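Local structure of guanylate kinase (Coxiella burnetii, 3TR0) at residues A[192-195]-A[196-200]; A[131-134]-A[135-139]; A[56-60]-A[61-65]; A[176-179]-A[180-183]. The protein catalyses phosphate transfer from ATP to GMP, giving GDP and ADP, and is thought to be essential for recycling GMP and, indirectly, cGMP. One frame throughout, in Å; residues are numbered along the deposited sequence.

Contact 1: A[192-195]-A[196-200]; sequences DVQE and KKLSR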
loop_
_atom_site.group_PDB
_atom_site.type_symbol
_atom_site.label_atom_id
_atom_site.label_comp_id
_atom_site.label_asym_id
_atom_site.label_seq_id
_atom_site.Cartn_x
_atom_site.Cartn_y
_atom_site.Cartn_z
ATOM N N ASP A 192 -2.485 5.941 -10.309
ATOM C CA ASP A 192 -1.531 6.234 -11.374
ATOM C C ASP A 192 -1.155 4.986 -12.173
ATOM O O ASP A 192 -1.067 5.031 -13.402
ATOM C CB ASP A 192 -0.284 6.970 -10.854
ATOM C CG ASP A 192 0.356 6.298 -9.646
ATOM O OD1 ASP A 192 0.073 5.116 -9.368
ATOM O OD2 ASP A 192 1.165 6.969 -8.970
ATOM N N VAL A 193 -0.943 3.877 -11.473
ATOM C CA VAL A 193 -0.633 2.610 -12.125
ATOM C C VAL A 193 -1.851 2.067 -12.871
ATOM O O VAL A 193 -1.731 1.544 -13.978
ATOM C CB VAL A 193 -0.167 1.549 -11.118
ATOM C CG1 VAL A 193 -0.048 0.193 -11.802
ATOM C CG2 VAL A 193 1.166 1.958 -10.484
ATOM N N GLN A 194 -3.022 2.193 -12.257
ATOM C CA GLN A 194 -4.249 1.638 -12.830
ATOM C C GLN A 194 -4.770 2.391 -14.052
ATOM O O GLN A 194 -5.444 1.804 -14.902
ATOM C CB GLN A 194 -5.340 1.532 -11.760
ATOM C CG GLN A 194 -5.056 0.487 -10.690
ATOM C CD GLN A 194 -5.228 -0.930 -11.198
ATOM O OE1 GLN A 194 -4.614 -1.326 -12.184
ATOM N NE2 GLN A 194 -6.073 -1.699 -10.528
ATOM N N GLU A 195 -4.482 3.687 -14.129
ATOM C CA GLU A 195 -4.849 4.465 -15.307
ATOM C C GLU A 195 -4.283 3.789 -16.549
ATOM O O GLU A 195 -4.894 3.811 -17.617
ATOM C CB GLU A 195 -4.318 5.900 -15.205
ATOM C CG GLU A 195 -5.048 6.796 -14.205
ATOM C CD GLU A 195 -6.149 7.629 -14.845
ATOM O OE1 GLU A 195 -6.826 7.128 -15.765
ATOM O OE2 GLU A 195 -6.335 8.793 -14.427
ATOM N N LYS A 196 -3.112 3.176 -16.397
ATOM C CA LYS A 196 -2.441 2.516 -17.510
ATOM C C LYS A 196 -2.960 1.093 -17.704
ATOM O O LYS A 196 -3.393 0.729 -18.793
ATOM C CB LYS A 196 -0.926 2.500 -17.284
ATOM C CG LYS A 196 -0.293 3.877 -17.195
ATOM C CD LYS A 196 -0.089 4.482 -18.575
ATOM C CE LYS A 196 0.419 5.912 -18.483
ATOM N NZ LYS A 196 -0.603 6.828 -17.903
ATOM N N LYS A 197 -2.916 0.288 -16.646
ATOM C CA LYS A 197 -3.333 -1.110 -16.736
ATOM C C LYS A 197 -4.813 -1.293 -17.078
ATOM O O LYS A 197 -5.185 -2.268 -17.733
ATOM C CB LYS A 197 -3.000 -1.870 -15.450
ATOM C CG LYS A 197 -3.437 -3.328 -15.491
ATOM C CD LYS A 197 -3.003 -4.095 -14.257
ATOM C CE LYS A 197 -3.470 -5.543 -14.322
ATOM N NZ LYS A 197 -3.097 -6.317 -13.104
ATOM N N LEU A 198 -5.655 -0.365 -16.632
ATOM C CA LEU A 198 -7.090 -0.458 -16.885
ATOM C C LEU A 198 -7.555 0.461 -18.011
ATOM O O LEU A 198 -8.723 0.849 -18.062
ATOM C CB LEU A 198 -7.879 -0.129 -15.621
ATOM C CG LEU A 198 -7.697 -1.024 -14.396
ATOM C CD1 LEU A 198 -8.619 -0.536 -13.303
ATOM C CD2 LEU A 198 -7.995 -2.474 -14.736
ATOM N N SER A 199 -6.642 0.803 -18.913
ATOM C CA SER A 199 -6.939 1.748 -19.982
ATOM C C SER A 199 -8.186 1.360 -20.776
ATOM O O SER A 199 -9.036 2.202 -21.058
ATOM C CB SER A 199 -5.742 1.875 -20.925
ATOM O OG SER A 199 -5.470 0.638 -21.558
ATOM N N ARG A 200 -8.286 0.083 -21.133
ATOM C CA ARG A 200 -9.398 -0.401 -21.949
ATOM C C ARG A 200 -10.720 -0.322 -21.195
ATOM O O ARG A 200 -11.730 0.133 -21.733
ATOM C CB ARG A 200 -9.145 -1.843 -22.394
ATOM C CG ARG A 200 -10.393 -2.566 -22.874
ATOM C CD ARG A 200 -10.220 -4.075 -22.793
ATOM N NE ARG A 200 -9.764 -4.502 -21.470
ATOM C CZ ARG A 200 -10.568 -4.755 -20.440
ATOM N NH1 ARG A 200 -11.882 -4.626 -20.566
ATOM N NH2 ARG A 200 -10.055 -5.139 -19.280
HETATM O O HOH W 1 -0.411 7.065 -15.136
#
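The C-terminal turn of helix 191-197 closes with Gln194 and Leu198 meeting through both backbone and side chain. Leu198 N donates to Gln194 O over 2.8 Å, yet Leu198 is the first residue to leave helical backbone angles. Val193 O takes two donors. Lys197 N, 3.2 Å from Val193 O, lies in the carbonyl plane and is almost straight (174° at the hydrogen), the ordinary i to i+4 bond. Lys196 N stands at the same 3.2 Å from Val193 O but 56° out of that plane, an i to i+3 bond that misses the lone pairs.

The side chains follow the same spacing. Gln194 has CG beside its backbone N (chi1 -69°) and folds again at the next bond, which swings the amide back across Leu198. There Gln194 NE2 lies 3.9 Å from Leu198 CD1, and Gln194 OE1 comes within 3.8 Å of Leu198 CG. The same OE1 is 3.7 Å from Lys197 CB, the glutamine and lysine chains running side by side in one direction.

Leu198 also occupies the N-cap position of helix 199-204, so a one-residue break joins two consecutive helices at the end of the chain. This joint faces the second subunit: Gln194 NE2 donates to Leu167 O of that subunit, and Leu198 packs on Val169 of that subunit. Back along the helix, Lys196 bends twice and curls toward Asp192, where one water accepts from Lys196 NZ at 2.8 Å and donates to Asp192 O, also at 2.8 Å.

Contact 2: A[131-134]-A[135-139]; sequences ALRE and RLIKR. With SO4 (sulfate ion), chain B.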
loop_
_atom_site.group_PDB
_atom_site.type_symbol
_atom_site.label_atom_id
_atom_site.label_comp_id
_atom_site.label_asym_id
_atom_site.label_seq_id
_atom_site.Cartn_x
_atom_site.Cartn_y
_atom_site.Cartn_z
ATOM N N ALA A 131 19.643 -10.704 17.228
ATOM C CA ALA A 131 19.290 -11.447 16.020
ATOM C C ALA A 131 20.300 -11.205 14.904
ATOM O O ALA A 131 20.660 -12.126 14.167
ATOM C CB ALA A 131 17.886 -11.080 15.560
ATOM N N LEU A 132 20.760 -9.964 14.780
ATOM C CA LEU A 132 21.775 -9.628 13.787
ATOM C C LEU A 132 23.082 -10.359 14.067
ATOM O O LEU A 132 23.672 -10.961 13.171
ATOM C CB LEU A 132 22.034 -8.121 13.769
ATOM C CG LEU A 132 20.863 -7.203 13.432
ATOM C CD1 LEU A 132 21.296 -5.757 13.580
ATOM C CD2 LEU A 132 20.359 -7.478 12.019
ATOM N N ARG A 133 23.539 -10.294 15.313
ATOM C CA ARG A 133 24.795 -10.931 15.690
ATOM C C ARG A 133 24.723 -12.436 15.455
ATOM O O ARG A 133 25.650 -13.035 14.912
ATOM C CB ARG A 133 25.136 -10.636 17.153
ATOM C CG ARG A 133 26.497 -11.158 17.584
ATOM C CD ARG A 133 26.756 -10.900 19.062
ATOM N NE ARG A 133 26.837 -9.476 19.380
ATOM C CZ ARG A 133 27.950 -8.753 19.296
ATOM N NH1 ARG A 133 29.081 -9.317 18.894
ATOM N NH2 ARG A 133 27.931 -7.465 19.609
ATOM N N GLU A 134 23.610 -13.037 15.862
ATOM C CA GLU A 134 23.375 -14.459 15.642
ATOM C C GLU A 134 23.481 -14.833 14.169
ATOM O O GLU A 134 24.248 -15.726 13.805
ATOM C CB GLU A 134 22.003 -14.872 16.184
ATOM C CG GLU A 134 21.714 -16.360 16.041
ATOM C CD GLU A 134 20.385 -16.759 16.650
ATOM O OE1 GLU A 134 19.608 -15.855 17.024
ATOM O OE2 GLU A 134 20.118 -17.975 16.748
ATOM N N ARG A 135 22.718 -14.148 13.319
ATOM C CA ARG A 135 22.721 -14.455 11.890
ATOM C C ARG A 135 24.097 -14.232 11.264
ATOM O O ARG A 135 24.540 -15.020 10.425
ATOM C CB ARG A 135 21.647 -13.649 11.148
ATOM C CG ARG A 135 21.473 -14.055 9.689
ATOM C CD ARG A 135 20.241 -13.416 9.043
ATOM N NE ARG A 135 18.995 -14.105 9.385
ATOM C CZ ARG A 135 18.035 -13.593 10.152
ATOM N NH1 ARG A 135 18.160 -12.377 10.667
ATOM N NH2 ARG A 135 16.940 -14.301 10.400
ATOM N N LEU A 136 24.771 -13.160 11.670
ATOM C CA LEU A 136 26.083 -12.841 11.108
ATOM C C LEU A 136 27.152 -13.844 11.536
ATOM O O LEU A 136 27.946 -14.297 10.714
ATOM C CB LEU A 136 26.511 -11.421 11.488
ATOM C CG LEU A 136 25.816 -10.271 10.755
ATOM C CD1 LEU A 136 26.294 -8.931 11.295
ATOM C CD2 LEU A 136 26.060 -10.369 9.253
ATOM N N ILE A 137 27.174 -14.184 12.821
ATOM C CA ILE A 137 28.151 -15.143 13.333
ATOM C C ILE A 137 28.017 -16.482 12.615
ATOM O O ILE A 137 29.015 -17.138 12.322
ATOM C CB ILE A 137 27.999 -15.370 14.850
ATOM C CG1 ILE A 137 28.304 -14.085 15.623
ATOM C CG2 ILE A 137 28.920 -16.489 15.318
ATOM C CD1 ILE A 137 29.758 -13.664 15.567
ATOM N N LYS A 138 26.782 -16.880 12.326
ATOM C CA LYS A 138 26.534 -18.175 11.696
ATOM C C LYS A 138 26.973 -18.235 10.238
ATOM O O LYS A 138 26.992 -19.307 9.636
ATOM C CB LYS A 138 25.064 -18.581 11.827
ATOM C CG LYS A 138 24.676 -19.008 13.231
ATOM C CD LYS A 138 23.449 -19.910 13.226
ATOM C CE LYS A 138 22.221 -19.192 12.707
ATOM N NZ LYS A 138 21.040 -20.098 12.656
ATOM N N ARG A 139 27.320 -17.085 9.671
ATOM C CA ARG A 139 27.862 -17.047 8.321
ATOM C C ARG A 139 29.361 -17.284 8.390
ATOM O O ARG A 139 30.149 -16.346 8.499
ATOM C CB ARG A 139 27.538 -15.716 7.643
ATOM C CG ARG A 139 26.047 -15.518 7.446
ATOM C CD ARG A 139 25.689 -14.201 6.780
ATOM N NE ARG A 139 24.242 -14.113 6.607
ATOM C CZ ARG A 139 23.587 -13.034 6.190
ATOM N NH1 ARG A 139 24.241 -11.918 5.895
ATOM N NH2 ARG A 139 22.269 -13.075 6.073
HETATM S S SO4 B . 21.070 -9.794 5.201
HETATM O O1 SO4 B . 20.867 -10.099 3.789
HETATM O O2 SO4 B . 22.464 -9.444 5.434
HETATM O O3 SO4 B . 20.220 -8.666 5.599
HETATM O O4 SO4 B . 20.751 -10.970 6.003
#
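The guanidinium of Arg135 is approached obliquely by Ala131 O one turn earlier, and that of Arg139 presents its edge to a sulfate. The sulfur lies in the Arg139 guanidinium plane, and two N-H groups point at separate oxygens. Arg139 NH2 reaches sulfate O4 at 2.6 Å, while Arg139 NH1 reaches sulfate O2 at 3.1 Å and is nearly straight (165° at the hydrogen). This two-pronged grip fixes the rotation of the group; the Arg139 chain, extended from CG to NE, carries it across to the anion. Arg135 comes alongside with its CD 3.9 Å from sulfate O4, but its NH1 turns to the P-loop, donating to Gly17 O.

The sulfate, probably from the crystallisation liquor, is also held by the backbone N of Gly17, Gly19, Lys20 and Thr21. It thus sits in the predicted ATP site, where, with Arg139 as one of its partners, it probably marks the position of an ATP phosphate.

Helix 129-137 supplies the scaffold, its i to i+4 bonds running from Arg135 N to Ala131 O (3.0 Å), Leu136 N to Leu132 O (2.9 Å) and Ile137 N to Arg133 O (2.8 Å). On another side of the helix, Arg133 and Ile137 lie side by side, Arg133 CG 4.0 Å from Ile137 CG1, and both touch Ile147 on helix 147-158. Glu134 OE2 and Lys138 NZ, probably of opposite charge, stay 4.7 Å apart, not in direct contact.

Contact 3: A[56-60]-A[61-65]; sequences FFIDE and TRFQA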
loop_
_atom_site.group_PDB
_atom_site.type_symbol
_atom_site.label_atom_id
_atom_site.label_comp_id
_atom_site.label_asym_id
_atom_site.label_seq_id
_atom_site.Cartn_x
_atom_site.Cartn_y
_atom_site.Cartn_z
ATOM N N PHE A 56 27.647 -8.999 -9.568
ATOM C CA PHE A 56 28.666 -8.990 -10.593
ATOM C C PHE A 56 29.926 -8.534 -9.884
ATOM O O PHE A 56 30.055 -7.360 -9.535
ATOM C CB PHE A 56 28.309 -8.017 -11.713
ATOM C CG PHE A 56 27.101 -8.422 -12.508
ATOM C CD1 PHE A 56 27.175 -9.466 -13.418
ATOM C CD2 PHE A 56 25.899 -7.754 -12.356
ATOM C CE1 PHE A 56 26.068 -9.839 -14.153
ATOM C CE2 PHE A 56 24.791 -8.122 -13.088
ATOM C CZ PHE A 56 24.876 -9.166 -13.992
ATOM N N PHE A 57 30.839 -9.466 -9.642
ATOM C CA PHE A 57 32.039 -9.144 -8.890
ATOM C C PHE A 57 33.116 -8.578 -9.805
ATOM O O PHE A 57 33.528 -9.219 -10.770
ATOM C CB PHE A 57 32.549 -10.376 -8.144
ATOM C CG PHE A 57 31.567 -10.935 -7.152
ATOM C CD1 PHE A 57 31.542 -10.474 -5.845
ATOM C CD2 PHE A 57 30.672 -11.925 -7.524
ATOM C CE1 PHE A 57 30.647 -10.993 -4.931
ATOM C CE2 PHE A 57 29.776 -12.448 -6.610
ATOM C CZ PHE A 57 29.765 -11.983 -5.314
ATOM N N ILE A 58 33.556 -7.362 -9.501
ATOM C CA ILE A 58 34.582 -6.702 -10.295
ATOM C C ILE A 58 35.608 -6.039 -9.386
ATOM O O ILE A 58 35.437 -6.018 -8.167
ATOM C CB ILE A 58 33.969 -5.646 -11.228
ATOM C CG1 ILE A 58 33.140 -4.639 -10.426
ATOM C CG2 ILE A 58 33.097 -6.314 -12.277
ATOM C CD1 ILE A 58 32.615 -3.487 -11.260
ATOM N N ASP A 59 36.673 -5.502 -9.973
ATOM C CA ASP A 59 37.690 -4.812 -9.185
ATOM C C ASP A 59 37.466 -3.302 -9.146
ATOM O O ASP A 59 36.599 -2.776 -9.847
ATOM C CB ASP A 59 39.105 -5.152 -9.675
ATOM C CG ASP A 59 39.302 -4.887 -11.159
ATOM O OD1 ASP A 59 38.724 -3.917 -11.692
ATOM O OD2 ASP A 59 40.056 -5.653 -11.796
ATOM N N GLU A 60 38.241 -2.618 -8.310
ATOM C CA GLU A 60 38.132 -1.169 -8.151
ATOM C C GLU A 60 38.318 -0.425 -9.468
ATOM O O GLU A 60 37.631 0.560 -9.735
ATOM C CB GLU A 60 39.164 -0.660 -7.143
ATOM C CG GLU A 60 38.648 -0.517 -5.727
ATOM C CD GLU A 60 39.596 0.279 -4.849
ATOM O OE1 GLU A 60 39.166 1.310 -4.292
ATOM O OE2 GLU A 60 40.771 -0.125 -4.720
ATOM N N THR A 61 39.265 -0.887 -10.278
ATOM C CA THR A 61 39.544 -0.258 -11.561
ATOM C C THR A 61 38.302 -0.273 -12.441
ATOM O O THR A 61 37.908 0.752 -13.000
ATOM C CB THR A 61 40.693 -0.970 -12.294
ATOM O OG1 THR A 61 41.876 -0.921 -11.486
ATOM C CG2 THR A 61 40.968 -0.297 -13.632
ATOM N N ARG A 62 37.685 -1.443 -12.558
ATOM C CA ARG A 62 36.429 -1.582 -13.289
ATOM C C ARG A 62 35.314 -0.722 -12.694
ATOM O O ARG A 62 34.589 -0.044 -13.420
ATOM C CB ARG A 62 35.992 -3.045 -13.317
ATOM C CG ARG A 62 36.279 -3.758 -14.621
ATOM C CD ARG A 62 35.959 -5.237 -14.515
ATOM N NE ARG A 62 36.881 -5.932 -13.621
ATOM C CZ ARG A 62 36.832 -7.236 -13.367
ATOM N NH1 ARG A 62 35.901 -7.988 -13.938
ATOM N NH2 ARG A 62 37.715 -7.786 -12.542
ATOM N N PHE A 63 35.173 -0.756 -11.373
ATOM C CA PHE A 63 34.092 -0.026 -10.716
ATOM C C PHE A 63 34.265 1.478 -10.884
ATOM O O PHE A 63 33.315 2.188 -11.213
ATOM C CB PHE A 63 34.015 -0.382 -9.230
ATOM C CG PHE A 63 32.710 -0.009 -8.588
ATOM C CD1 PHE A 63 32.430 1.311 -8.271
ATOM C CD2 PHE A 63 31.761 -0.976 -8.306
ATOM C CE1 PHE A 63 31.230 1.657 -7.684
ATOM C CE2 PHE A 63 30.554 -0.633 -7.719
ATOM C CZ PHE A 63 30.292 0.685 -7.408
ATOM N N GLN A 64 35.484 1.960 -10.660
ATOM C CA GLN A 64 35.769 3.382 -10.797
ATOM C C GLN A 64 35.476 3.836 -12.220
ATOM O O GLN A 64 34.914 4.909 -12.439
ATOM C CB GLN A 64 37.220 3.686 -10.421
ATOM C CG GLN A 64 37.600 5.152 -10.560
ATOM C CD GLN A 64 36.808 6.053 -9.633
ATOM O OE1 GLN A 64 36.530 7.207 -9.958
ATOM N NE2 GLN A 64 36.442 5.530 -8.467
ATOM N N ALA A 65 35.861 3.007 -13.187
ATOM C CA ALA A 65 35.547 3.266 -14.584
ATOM C C ALA A 65 34.048 3.508 -14.745
ATOM O O ALA A 65 33.633 4.548 -15.255
ATOM C CB ALA A 65 35.998 2.105 -15.452
#
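Arg62 folds back along Asp59 and Ile58, which precede it in the chain, and touches them along its whole length. Its CB lies 3.3 Å from Asp59 OD1; the unusual chi1 of -101° starts the chain back toward the strand end. CD rests 3.8 Å from Ile58 CG2. NE then makes a weak hydrogen bond to Asp59 OD1 (3.3 Å). The guanidinium lies with one face beneath Ile58 CA, which stands 3.8 Å above its plane and over its centre. On that side NH1 meets Ile58 CG2 at 3.7 Å, while at the edge NH2 forms a weak bond to Asp59 OD2 (3.3 Å), completing a salt bridge. Carboxylate and guanidinium planes are 78° apart, far from the coplanar side-on pairing.

Asp59 is the N-cap of helix 60-69: its OD1 accepts from Arg62 N at 2.8 Å, and its own carbonyl O from Phe63 N. Just outside the cap, Ile58 CD1 packs 4.0 Å from Phe63 CB, meeting the definition of a hydrophobic staple. Phe63 carries this packing inward by stacking on Phe72. Asp59 OD1 therefore serves a backbone and a side-chain donor at once; the negative carboxylate, placed at the positive end of the helix dipole and beside an arginine, is probably stabilised by both.

Contact 4: A[176-179]-A[180-183]; sequences AVQN and LIHI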
loop_
_atom_site.group_PDB
_atom_site.type_symbol
_atom_site.label_atom_id
_atom_site.label_comp_id
_atom_site.label_asym_id
_atom_site.label_seq_id
_atom_site.Cartn_x
_atom_site.Cartn_y
_atom_site.Cartn_z
ATOM N N ALA A 176 6.789 -11.847 7.135
ATOM C CA ALA A 176 7.546 -10.745 6.552
ATOM C C ALA A 176 7.423 -10.741 5.030
ATOM O O ALA A 176 7.228 -9.692 4.417
ATOM C CB ALA A 176 9.006 -10.826 6.968
ATOM N N VAL A 177 7.546 -11.915 4.417
ATOM C CA VAL A 177 7.339 -12.033 2.975
ATOM C C VAL A 177 5.932 -11.569 2.614
ATOM O O VAL A 177 5.751 -10.778 1.689
ATOM C CB VAL A 177 7.548 -13.473 2.479
ATOM C CG1 VAL A 177 7.196 -13.584 0.998
ATOM C CG2 VAL A 177 8.988 -13.915 2.723
ATOM N N GLN A 178 4.933 -12.053 3.348
ATOM C CA GLN A 178 3.550 -11.658 3.077
ATOM C C GLN A 178 3.353 -10.144 3.194
ATOM O O GLN A 178 2.568 -9.560 2.458
ATOM C CB GLN A 178 2.570 -12.387 4.000
ATOM C CG GLN A 178 1.115 -11.998 3.773
ATOM C CD GLN A 178 0.620 -12.360 2.381
ATOM O OE1 GLN A 178 0.408 -13.533 2.071
ATOM N NE2 GLN A 178 0.438 -11.348 1.531
ATOM N N ASN A 179 4.061 -9.511 4.120
ATOM C CA ASN A 179 3.969 -8.062 4.256
ATOM C C ASN A 179 4.598 -7.328 3.079
ATOM O O ASN A 179 4.070 -6.318 2.611
ATOM C CB ASN A 179 4.566 -7.594 5.581
ATOM C CG ASN A 179 3.652 -7.884 6.750
ATOM O OD1 ASN A 179 2.430 -7.904 6.600
ATOM N ND2 ASN A 179 4.233 -8.116 7.917
ATOM N N LEU A 180 5.724 -7.839 2.598
ATOM C CA LEU A 180 6.332 -7.294 1.392
ATOM C C LEU A 180 5.361 -7.419 0.214
ATOM O O LEU A 180 5.239 -6.508 -0.606
ATOM C CB LEU A 180 7.660 -7.998 1.096
ATOM C CG LEU A 180 8.740 -7.790 2.165
ATOM C CD1 LEU A 180 9.985 -8.648 1.908
ATOM C CD2 LEU A 180 9.114 -6.321 2.240
ATOM N N ILE A 181 4.655 -8.541 0.146
ATOM C CA ILE A 181 3.679 -8.758 -0.921
ATOM C C ILE A 181 2.533 -7.746 -0.845
ATOM O O ILE A 181 2.104 -7.217 -1.865
ATOM C CB ILE A 181 3.121 -10.196 -0.894
ATOM C CG1 ILE A 181 4.224 -11.196 -1.253
ATOM C CG2 ILE A 181 1.941 -10.336 -1.851
ATOM C CD1 ILE A 181 3.822 -12.639 -1.061
ATOM N N HIS A 182 2.045 -7.470 0.362
ATOM C CA HIS A 182 1.017 -6.444 0.537
ATOM C C HIS A 182 1.483 -5.111 -0.037
ATOM O O HIS A 182 0.730 -4.424 -0.723
ATOM C CB HIS A 182 0.660 -6.246 2.021
ATOM C CG HIS A 182 -0.141 -7.366 2.614
ATOM N ND1 HIS A 182 -1.142 -8.015 1.925
ATOM C CD2 HIS A 182 -0.090 -7.947 3.837
ATOM C CE1 HIS A 182 -1.672 -8.947 2.695
ATOM N NE2 HIS A 182 -1.053 -8.928 3.861
ATOM N N ILE A 183 2.724 -4.742 0.265
ATOM C CA ILE A 183 3.238 -3.427 -0.101
ATOM C C ILE A 183 3.350 -3.264 -1.617
ATOM O O ILE A 183 2.939 -2.245 -2.171
ATOM C CB ILE A 183 4.586 -3.136 0.584
ATOM C CG1 ILE A 183 4.377 -2.957 2.095
ATOM C CG2 ILE A 183 5.239 -1.899 -0.018
ATOM C CD1 ILE A 183 5.648 -3.120 2.924
#
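Polar and ring contacts gather on His182. Gln178 NE2 stands 3.4 Å above one face of the His182 ring, offset toward its rim, with amide and ring planes 37° apart; the nearest ring atom is His182 CE1, 3.4 Å from Gln178 NE2. The glutamine gets there by setting CG anti to its N (chi1 179°) and then bending at the next bond. At the ring edge, Asn179 OD1 lies 3.7 Å from His182 CD2. The strongest polar partner is across the interface: His182 ND1 is hydrogen-bonded to ND1 of His182 of the second subunit.

One apolar pair spans the turn: Val177 CG1 and Ile181 CD1 are 4.1 Å apart, their side chains crossing at a slant, with Val177 touching Leu23 and Ile181 touching Leu27 of helix 20-30.

Backbone bonds tie the two halves together in i to i+4 order, from Leu180 N to Ala176 O (3.0 Å) through Ile183 N to Asn179 O (3.1 Å).

Leu180 packs on strand 120-125 and Ile183 on both 120-125 and 166-169, so helix 173-187 lies between the parallel sheet of the P-loop kinase fold, helix 20-30 and the second subunit.

Along the chain the order is contact 3, contact 2, contact 4, contact 1. Contact 3 leads from the mixed sheet into helix 60-69 near the GMP pocket, and contact 2 lies at the predicted ATP site; their centres are about 28 Å apart, their nearest atoms about 12 Å. Contact 4 lies on helix 173-187 against the parallel sheet, its centre about 23 Å from that of contact 2 and about 34 Å from that of contact 3, across the chain's centre from the latter. Contact 1 follows on helix 191-197, its centre about 23 Å from that of contact 4. Contacts 4 and 1 both touch the second subunit, so consecutive helices near the C-terminus contribute to that interface.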